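Local coordinates for major capsid protein (Human herpesvirus 1, PDB 1NO7) that forms the main building block of the icosahedral herpesvirus capsid shell, the fragment here being its protease-resistant upper domain, at residues D255-T260 with L590-H595; H274-P279 with H358-Y363; R145-G150 with E567-Y572. One frame throughout, in Å; residues are numbered along the deposited sequence.

How the contacts relate
The three contacts illustrate how an alpha-plus-beta capsid domain is tied together by segments far apart in sequence. The centres of contacts 1, 2 and 3 lie about 17 Å apart in each pairing. Helix 234-256 is common ground: contact 1 sits at its C-terminal end, while side chains of contacts 2 and 3 pack on it. Along the chain contact 2 is nested within the loops closed by contacts 1 and 3, whose own segments alternate. Helices 567-577 and 583-593, which follow one another, pack on parts much earlier in the chain. Contacts 1 and 3 meet through Phe257 and Leu149; contacts 1 and 2 through a weak, long ion pair, Asp255 with Arg277.

Contact 1: residues D255-T260 with L590-H595; sequences DDFTLT and LKTGLH
Phe257, Thr592 and Leu259 carry this contact, in which the chain leaving helix 234-256 packs against the end of helix 583-593, a terminus closed by a Schellman motif. Gly593 is its C-prime residue, with a positive phi of 97°; Leu594 N bonds back to Gln589 O and Gly593 N to Leu590 O. The two chain paths run roughly opposite ways, 151° apart.

Thr592 lies between Phe257 and Leu259. Its OG1 is placed between the backbone N and the carbonyl carbon (chi1 56°), a setting that lets the hydroxyl bond to His588 O within its own helix while CG2 turns toward the incoming chain. That methyl lies 3.4 Å from Phe257 CA and 3.6 Å from Leu259 CD2. The Phe257 side chain passes Thr592 at a slant and continues to Leu594, whose CD1 is 3.4 Å from Phe257 CD1; Phe579 touches both of these residues. No hydrogen bond joins the two segments, although Leu259 N bonds to His588 just upstream. At the other end the packing passes to a lysine's aliphatic stem: Leu259 CD1 stands 3.5 Å from both CB and CG of Lys591.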
loop_
_atom_site.group_PDB
_atom_site.type_symbol
_atom_site.label_atom_id
_atom_site.label_comp_id
_atom_site.label_asym_id
_atom_site.label_seq_id
_atom_site.Cartn_x
_atom_site.Cartn_y
_atom_site.Cartn_z
ATOM N N ASP A 255 13.016 11.323 14.804
ATOM C CA ASP A 255 13.928 11.413 15.944
ATOM C C ASP A 255 14.584 12.797 16.035
ATOM O O ASP A 255 15.002 13.228 17.117
ATOM C CB ASP A 255 15.001 10.322 15.845
ATOM C CG ASP A 255 14.405 8.923 15.772
ATOM O OD1 ASP A 255 13.632 8.555 16.681
ATOM O OD2 ASP A 255 14.711 8.191 14.807
ATOM N N ASP A 256 14.663 13.487 14.897
ATOM C CA ASP A 256 15.249 14.826 14.834
ATOM C C ASP A 256 14.391 15.891 15.528
ATOM O O ASP A 256 14.877 16.970 15.884
ATOM C CB ASP A 256 15.454 15.237 13.379
ATOM C CG ASP A 256 16.765 14.757 12.825
ATOM O OD1 ASP A 256 16.955 14.876 11.597
ATOM O OD2 ASP A 256 17.605 14.271 13.616
ATOM N N PHE A 257 13.111 15.580 15.705
ATOM C CA PHE A 257 12.165 16.489 16.330
ATOM C C PHE A 257 11.365 15.790 17.426
ATOM O O PHE A 257 10.150 15.977 17.551
ATOM C CB PHE A 257 11.245 17.063 15.259
ATOM C CG PHE A 257 11.961 17.913 14.256
ATOM C CD1 PHE A 257 11.477 18.042 12.964
ATOM C CD2 PHE A 257 13.100 18.617 14.615
ATOM C CE1 PHE A 257 12.119 18.872 12.036
ATOM C CE2 PHE A 257 13.751 19.446 13.704
ATOM C CZ PHE A 257 13.261 19.577 12.409
ATOM N N THR A 258 12.057 14.942 18.184
ATOM C CA THR A 258 11.468 14.253 19.331
ATOM C C THR A 258 12.517 14.466 20.423
ATOM O O THR A 258 13.698 14.673 20.123
ATOM C CB THR A 258 11.261 12.736 19.112
ATOM O OG1 THR A 258 10.356 12.526 18.023
ATOM C CG2 THR A 258 10.653 12.093 20.377
ATOM N N LEU A 259 12.099 14.432 21.680
ATOM C CA LEU A 259 13.038 14.659 22.760
ATOM C C LEU A 259 13.440 13.373 23.444
ATOM O O LEU A 259 12.605 12.506 23.708
ATOM C CB LEU A 259 12.435 15.638 23.763
ATOM C CG LEU A 259 12.093 16.982 23.115
ATOM C CD1 LEU A 259 11.281 17.828 24.071
ATOM C CD2 LEU A 259 13.375 17.693 22.708
ATOM N N THR A 260 14.732 13.259 23.725
ATOM C CA THR A 260 15.289 12.084 24.373
ATOM C C THR A 260 15.025 12.090 25.871
ATOM O O THR A 260 15.796 12.666 26.636
ATOM C CB THR A 260 16.791 12.027 24.134
ATOM O OG1 THR A 260 17.360 13.313 24.410
ATOM C CG2 THR A 260 17.075 11.654 22.686
ATOM N N LEU A 590 7.778 21.641 19.378
ATOM C CA LEU A 590 8.168 22.991 19.780
ATOM C C LEU A 590 9.626 23.081 20.228
ATOM O O LEU A 590 10.396 23.878 19.682
ATOM C CB LEU A 590 7.264 23.484 20.910
ATOM C CG LEU A 590 5.939 24.114 20.459
ATOM C CD1 LEU A 590 4.978 24.290 21.660
ATOM C CD2 LEU A 590 6.253 25.454 19.767
ATOM N N LYS A 591 9.990 22.276 21.227
ATOM C CA LYS A 591 11.358 22.242 21.766
ATOM C C LYS A 591 12.418 22.074 20.665
ATOM O O LYS A 591 13.327 22.900 20.537
ATOM C CB LYS A 591 11.500 21.089 22.763
ATOM C CG LYS A 591 10.887 21.334 24.125
ATOM C CD LYS A 591 11.810 22.171 24.984
ATOM C CE LYS A 591 11.262 22.320 26.389
ATOM N NZ LYS A 591 9.928 22.986 26.387
ATOM N N THR A 592 12.298 20.992 19.893
ATOM C CA THR A 592 13.220 20.682 18.802
ATOM C C THR A 592 13.208 21.794 17.747
ATOM O O THR A 592 14.206 22.038 17.063
ATOM C CB THR A 592 12.830 19.347 18.147
ATOM O OG1 THR A 592 11.466 19.412 17.706
ATOM C CG2 THR A 592 12.958 18.216 19.147
ATOM N N GLY A 593 12.068 22.462 17.614
ATOM C CA GLY A 593 11.967 23.546 16.657
ATOM C C GLY A 593 11.349 23.150 15.334
ATOM O O GLY A 593 11.846 23.527 14.272
ATOM N N LEU A 594 10.262 22.393 15.388
ATOM C CA LEU A 594 9.602 21.965 14.170
ATOM C C LEU A 594 9.000 23.178 13.465
ATOM O O LEU A 594 9.323 23.461 12.312
ATOM C CB LEU A 594 8.524 20.931 14.502
ATOM C CG LEU A 594 7.825 20.253 13.325
ATOM C CD1 LEU A 594 8.826 19.964 12.216
ATOM C CD2 LEU A 594 7.155 18.979 13.824
ATOM N N HIS A 595 8.136 23.901 14.166
ATOM C CA HIS A 595 7.506 25.081 13.595
ATOM C C HIS A 595 8.387 26.297 13.849
ATOM O O HIS A 595 9.522 26.102 14.319
ATOM C CB HIS A 595 6.140 25.313 14.230
ATOM C CG HIS A 595 5.354 24.061 14.469
ATOM N ND1 HIS A 595 5.683 23.155 15.453
ATOM C CD2 HIS A 595 4.234 23.583 13.876
ATOM C CE1 HIS A 595 4.797 22.174 15.458
ATOM N NE2 HIS A 595 3.908 22.409 14.511
#

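Contact 2: residues H274-P279 with H358-Y363; sequences HLMRDP and HHKIYY
A type I beta turn from Leu275 to Asp278 lies beside helix 358-363, with the CA atoms of Met276 and Lys360 nearest, 6.2 Å apart. Two long side chains then reach across in opposite directions and slant past one another. Lys360 leaves the helix toward the turn, and its chain, bent at chi3, brings the ammonium group to the turn's carbonyls. There Lys360 NZ donates a hydrogen bond to Met276 O, modelled at 2.5 Å; it meets the carbonyl at an angle of 136°, tilted 25° from the carbonyl plane. Asp278 O is 3.0 Å from Lys360 NZ, and a second hydrogen bond runs from the ammonium to Leu281 O, a little further along the loop. A buried positive charge is thus met by main-chain oxygens. The Asp278 carboxylate stands off, its OD2 6.1 Å from Lys360 NZ and in a salt bridge with Arg302, though it may still help to balance the lysine's charge.

In the return direction, the bend of Met276 at chi2 (-62°) carries its sulfur to the helix backbone, SD lying 3.7 Å from Lys360 O. A further bend at chi3 turns the terminal methyl to the last carbon of the lysine chain, Met276 CE to Lys360 CE being 3.8 Å. Met575 of helix 567-577 also packs on Met276, and Ile361 adds looser contact with the methionine's base. The arrangement is a buried loop-to-helix junction: a beta turn held against helix 353-371 by a lysine that gathers backbone carbonyls.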
loop_
_atom_site.group_PDB
_atom_site.type_symbol
_atom_site.label_atom_id
_atom_site.label_comp_id
_atom_site.label_asym_id
_atom_site.label_seq_id
_atom_site.Cartn_x
_atom_site.Cartn_y
_atom_site.Cartn_z
ATOM N N HIS A 274 4.865 11.309 16.657
ATOM C CA HIS A 274 4.675 11.106 15.207
ATOM C C HIS A 274 3.835 9.893 14.810
ATOM O O HIS A 274 3.890 8.848 15.457
ATOM C CB HIS A 274 6.012 10.999 14.488
ATOM C CG HIS A 274 5.911 11.224 13.013
ATOM N ND1 HIS A 274 6.417 12.350 12.395
ATOM C CD2 HIS A 274 5.351 10.477 12.033
ATOM C CE1 HIS A 274 6.175 12.284 11.097
ATOM N NE2 HIS A 274 5.529 11.158 10.852
ATOM N N LEU A 275 3.093 10.028 13.714
ATOM C CA LEU A 275 2.208 8.967 13.253
ATOM C C LEU A 275 2.908 7.744 12.649
ATOM O O LEU A 275 2.638 6.614 13.068
ATOM C CB LEU A 275 1.178 9.538 12.260
ATOM C CG LEU A 275 0.100 8.550 11.783
ATOM C CD1 LEU A 275 -0.634 7.931 12.977
ATOM C CD2 LEU A 275 -0.881 9.281 10.878
ATOM N N MET A 276 3.784 7.950 11.668
ATOM C CA MET A 276 4.486 6.825 11.053
ATOM C C MET A 276 5.136 5.964 12.156
ATOM O O MET A 276 4.907 4.758 12.215
ATOM C CB MET A 276 5.545 7.313 10.031
ATOM C CG MET A 276 5.013 8.162 8.818
ATOM S SD MET A 276 3.806 7.298 7.673
ATOM C CE MET A 276 2.389 6.847 8.893
ATOM N N ARG A 277 5.908 6.570 13.055
ATOM C CA ARG A 277 6.569 5.808 14.129
ATOM C C ARG A 277 5.563 5.261 15.141
ATOM O O ARG A 277 5.958 4.689 16.162
ATOM C CB ARG A 277 7.566 6.685 14.883
ATOM C CG ARG A 277 8.586 7.380 14.003
ATOM C CD ARG A 277 9.858 6.560 13.786
ATOM N NE ARG A 277 10.764 6.584 14.937
ATOM C CZ ARG A 277 10.562 5.905 16.063
ATOM N NH1 ARG A 277 9.474 5.134 16.184
ATOM N NH2 ARG A 277 11.436 6.017 17.069
ATOM N N ASP A 278 4.270 5.429 14.868
ATOM C CA ASP A 278 3.246 4.968 15.804
ATOM C C ASP A 278 2.701 3.573 15.525
ATOM O O ASP A 278 1.901 3.363 14.600
ATOM C CB ASP A 278 2.087 5.973 15.868
ATOM C CG ASP A 278 0.969 5.518 16.803
ATOM O OD1 ASP A 278 1.279 4.943 17.874
ATOM O OD2 ASP A 278 -0.218 5.744 16.474
ATOM N N PRO A 279 3.104 2.603 16.356
ATOM C CA PRO A 279 2.704 1.194 16.268
ATOM C C PRO A 279 1.205 0.922 16.209
ATOM O O PRO A 279 0.784 -0.231 16.019
ATOM C CB PRO A 279 3.355 0.568 17.503
ATOM C CG PRO A 279 3.404 1.690 18.457
ATOM C CD PRO A 279 3.879 2.834 17.583
ATOM N N HIS A 358 9.469 1.872 7.975
ATOM C CA HIS A 358 9.899 2.246 6.636
ATOM C C HIS A 358 8.843 1.925 5.607
ATOM O O HIS A 358 8.701 2.644 4.613
ATOM C CB HIS A 358 11.186 1.537 6.262
ATOM C CG HIS A 358 12.309 1.834 7.187
ATOM N ND1 HIS A 358 12.470 1.180 8.389
ATOM C CD2 HIS A 358 13.298 2.757 7.121
ATOM C CE1 HIS A 358 13.511 1.689 9.025
ATOM N NE2 HIS A 358 14.030 2.649 8.278
ATOM N N HIS A 359 8.105 0.841 5.829
ATOM C CA HIS A 359 7.059 0.491 4.883
ATOM C C HIS A 359 6.012 1.603 4.887
ATOM O O HIS A 359 5.670 2.167 3.832
ATOM C CB HIS A 359 6.444 -0.859 5.251
ATOM C CG HIS A 359 7.194 -2.024 4.680
ATOM N ND1 HIS A 359 8.568 -2.122 4.742
ATOM C CD2 HIS A 359 6.766 -3.124 4.015
ATOM C CE1 HIS A 359 8.955 -3.231 4.137
ATOM N NE2 HIS A 359 7.881 -3.856 3.687
ATOM N N LYS A 360 5.519 1.925 6.085
ATOM C CA LYS A 360 4.531 2.978 6.234
ATOM C C LYS A 360 5.082 4.257 5.631
ATOM O O LYS A 360 4.385 4.954 4.900
ATOM C CB LYS A 360 4.205 3.175 7.703
ATOM C CG LYS A 360 3.448 2.006 8.271
ATOM C CD LYS A 360 3.437 2.025 9.788
ATOM C CE LYS A 360 2.854 3.319 10.330
ATOM N NZ LYS A 360 2.905 3.291 11.823
ATOM N N ILE A 361 6.344 4.554 5.919
ATOM C CA ILE A 361 6.954 5.763 5.365
ATOM C C ILE A 361 6.856 5.741 3.841
ATOM O O ILE A 361 6.471 6.735 3.206
ATOM C CB ILE A 361 8.437 5.872 5.701
ATOM C CG1 ILE A 361 8.611 5.948 7.226
ATOM C CG2 ILE A 361 9.033 7.061 4.947
ATOM C CD1 ILE A 361 10.013 6.407 7.708
ATOM N N TYR A 362 7.203 4.594 3.265
ATOM C CA TYR A 362 7.187 4.407 1.824
ATOM C C TYR A 362 5.783 4.557 1.233
ATOM O O TYR A 362 5.568 5.357 0.313
ATOM C CB TYR A 362 7.726 3.013 1.485
ATOM C CG TYR A 362 8.071 2.860 0.029
ATOM C CD1 TYR A 362 9.265 3.383 -0.477
ATOM C CD2 TYR A 362 7.176 2.265 -0.863
ATOM C CE1 TYR A 362 9.560 3.323 -1.846
ATOM C CE2 TYR A 362 7.459 2.204 -2.231
ATOM C CZ TYR A 362 8.650 2.738 -2.712
ATOM O OH TYR A 362 8.923 2.716 -4.058
ATOM N N TYR A 363 4.838 3.784 1.772
ATOM C CA TYR A 363 3.453 3.774 1.294
ATOM C C TYR A 363 2.631 5.042 1.513
ATOM O O TYR A 363 1.808 5.416 0.653
ATOM C CB TYR A 363 2.710 2.579 1.895
ATOM C CG TYR A 363 3.148 1.294 1.272
ATOM C CD1 TYR A 363 4.464 0.856 1.392
ATOM C CD2 TYR A 363 2.281 0.561 0.472
ATOM C CE1 TYR A 363 4.913 -0.280 0.719
ATOM C CE2 TYR A 363 2.715 -0.578 -0.206
ATOM C CZ TYR A 363 4.032 -0.994 -0.084
ATOM O OH TYR A 363 4.467 -2.107 -0.784
#

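Contact 3: residues R145-G150 with E567-Y572; sequences RGLELG and ENALTY
Tyr572 runs its side chain along the backbone of Gly146 and Gly150, one helical turn apart on helix 139-150. Its CB is 3.8 Å from Gly146 O, while the ring continues along the other helix until CD1 comes within 3.6 Å of Gly150 CA. With CG anti to the carbonyl carbon (chi1 -69°), the ring is directed past the second glycine, meeting it obliquely. Beyond that point the phenol hydroxyl hydrogen-bonds to His154 O, so the tyrosine reaches from the helix crossing to the loop that follows helix 139-150. His246 of helix 234-256 meets the ring too.

At Gly146 the absence of a side chain allows the two backbones to come close, while Gly150 gives the same freedom to the tyrosine ring. Gly146 and Tyr572 have CA atoms 4.6 Å apart, and the axes of the two short segments approach to 7.1 Å at an angle of 106°. Small apolar contacts border the crossing: Leu147 CD2 touches Ala569 CB at 3.9 Å, and Leu149 CB is 4.3 Å from Tyr572 CB.

Thr571 serves another neighbour, packing on helix 353-371, while its OG1 donates to Glu567 O in the preceding turn (2.7 Å), approaching from above the carbonyl plane. No hydrogen bond spans the pair of segments. The whole is a nearly perpendicular, glycine-mediated helix crossing, in which an aromatic side chain from one helix packs obliquely against the glycine backbone of the other.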
loop_
_atom_site.group_PDB
_atom_site.type_symbol
_atom_site.label_atom_id
_atom_site.label_comp_id
_atom_site.label_asym_id
_atom_site.label_seq_id
_atom_site.Cartn_x
_atom_site.Cartn_y
_atom_site.Cartn_z
ATOM N N ARG A 145 7.231 24.471 3.684
ATOM C CA ARG A 145 7.697 23.888 4.947
ATOM C C ARG A 145 8.691 22.758 4.668
ATOM O O ARG A 145 9.847 22.799 5.106
ATOM C CB ARG A 145 6.511 23.352 5.767
ATOM C CG ARG A 145 6.892 22.701 7.111
ATOM C CD ARG A 145 6.043 23.265 8.263
ATOM N NE ARG A 145 5.154 22.290 8.893
ATOM C CZ ARG A 145 4.246 21.557 8.244
ATOM N NH1 ARG A 145 4.097 21.679 6.929
ATOM N NH2 ARG A 145 3.475 20.704 8.915
ATOM N N GLY A 146 8.238 21.748 3.931
ATOM C CA GLY A 146 9.110 20.633 3.610
ATOM C C GLY A 146 10.342 21.117 2.871
ATOM O O GLY A 146 11.456 20.676 3.158
ATOM N N LEU A 147 10.142 22.043 1.933
ATOM C CA LEU A 147 11.244 22.577 1.135
ATOM C C LEU A 147 12.411 23.062 1.989
ATOM O O LEU A 147 13.562 22.674 1.758
ATOM C CB LEU A 147 10.760 23.725 0.242
ATOM C CG LEU A 147 11.808 24.265 -0.751
ATOM C CD1 LEU A 147 12.991 24.936 -0.045
ATOM C CD2 LEU A 147 12.296 23.116 -1.596
ATOM N N GLU A 148 12.119 23.937 2.948
ATOM C CA GLU A 148 13.153 24.458 3.824
ATOM C C GLU A 148 13.583 23.313 4.724
ATOM O O GLU A 148 14.730 23.237 5.163
ATOM C CB GLU A 148 12.611 25.608 4.664
ATOM C CG GLU A 148 13.639 26.225 5.588
ATOM C CD GLU A 148 13.058 27.335 6.435
ATOM O OE1 GLU A 148 12.089 27.067 7.179
ATOM O OE2 GLU A 148 13.565 28.475 6.358
ATOM N N LEU A 149 12.645 22.411 4.979
ATOM C CA LEU A 149 12.911 21.251 5.822
ATOM C C LEU A 149 13.927 20.335 5.138
ATOM O O LEU A 149 14.728 19.655 5.793
ATOM C CB LEU A 149 11.608 20.491 6.077
ATOM C CG LEU A 149 11.282 20.272 7.557
ATOM C CD1 LEU A 149 9.955 19.514 7.693
ATOM C CD2 LEU A 149 12.441 19.513 8.223
ATOM N N GLY A 150 13.886 20.341 3.811
ATOM C CA GLY A 150 14.786 19.520 3.035
ATOM C C GLY A 150 16.244 19.916 3.151
ATOM O O GLY A 150 17.057 19.119 3.611
ATOM N N GLU A 567 9.739 15.937 -5.936
ATOM C CA GLU A 567 9.483 14.864 -4.992
ATOM C C GLU A 567 10.235 15.073 -3.681
ATOM O O GLU A 567 9.625 15.026 -2.608
ATOM C CB GLU A 567 9.834 13.508 -5.601
ATOM C CG GLU A 567 8.708 12.905 -6.448
ATOM C CD GLU A 567 8.464 13.659 -7.761
ATOM O OE1 GLU A 567 7.544 13.254 -8.521
ATOM O OE2 GLU A 567 9.190 14.648 -8.029
ATOM N N ASN A 568 11.541 15.330 -3.754
ATOM C CA ASN A 568 12.326 15.549 -2.535
ATOM C C ASN A 568 11.618 16.492 -1.562
ATOM O O ASN A 568 11.459 16.175 -0.375
ATOM C CB ASN A 568 13.704 16.109 -2.877
ATOM C CG ASN A 568 14.660 15.038 -3.344
ATOM O OD1 ASN A 568 15.187 15.105 -4.457
ATOM N ND2 ASN A 568 14.891 14.035 -2.493
ATOM N N ALA A 569 11.195 17.649 -2.068
ATOM C CA ALA A 569 10.488 18.626 -1.249
ATOM C C ALA A 569 9.197 17.976 -0.741
ATOM O O ALA A 569 9.055 17.644 0.454
ATOM C CB ALA A 569 10.162 19.854 -2.088
ATOM N N LEU A 570 8.271 17.774 -1.677
ATOM C CA LEU A 570 6.974 17.173 -1.376
ATOM C C LEU A 570 7.081 15.988 -0.425
ATOM O O LEU A 570 6.111 15.632 0.251
ATOM C CB LEU A 570 6.292 16.735 -2.672
ATOM C CG LEU A 570 5.075 15.835 -2.496
ATOM C CD1 LEU A 570 4.075 16.488 -1.575
ATOM C CD2 LEU A 570 4.456 15.572 -3.869
ATOM N N THR A 571 8.260 15.378 -0.376
ATOM C CA THR A 571 8.461 14.235 0.492
ATOM C C THR A 571 8.464 14.716 1.915
ATOM O O THR A 571 7.557 14.394 2.687
ATOM C CB THR A 571 9.794 13.549 0.245
ATOM O OG1 THR A 571 9.776 12.882 -1.029
ATOM C CG2 THR A 571 10.049 12.551 1.345
ATOM N N TYR A 572 9.497 15.489 2.252
ATOM C CA TYR A 572 9.658 16.036 3.599
ATOM C C TYR A 572 8.390 16.766 4.035
ATOM O O TYR A 572 7.985 16.710 5.211
ATOM C CB TYR A 572 10.849 16.985 3.625
ATOM C CG TYR A 572 12.166 16.266 3.460
ATOM C CD1 TYR A 572 12.988 16.518 2.356
ATOM C CD2 TYR A 572 12.600 15.346 4.419
ATOM C CE1 TYR A 572 14.224 15.869 2.209
ATOM C CE2 TYR A 572 13.820 14.690 4.298
ATOM C CZ TYR A 572 14.639 14.954 3.185
ATOM O OH TYR A 572 15.868 14.320 3.063
#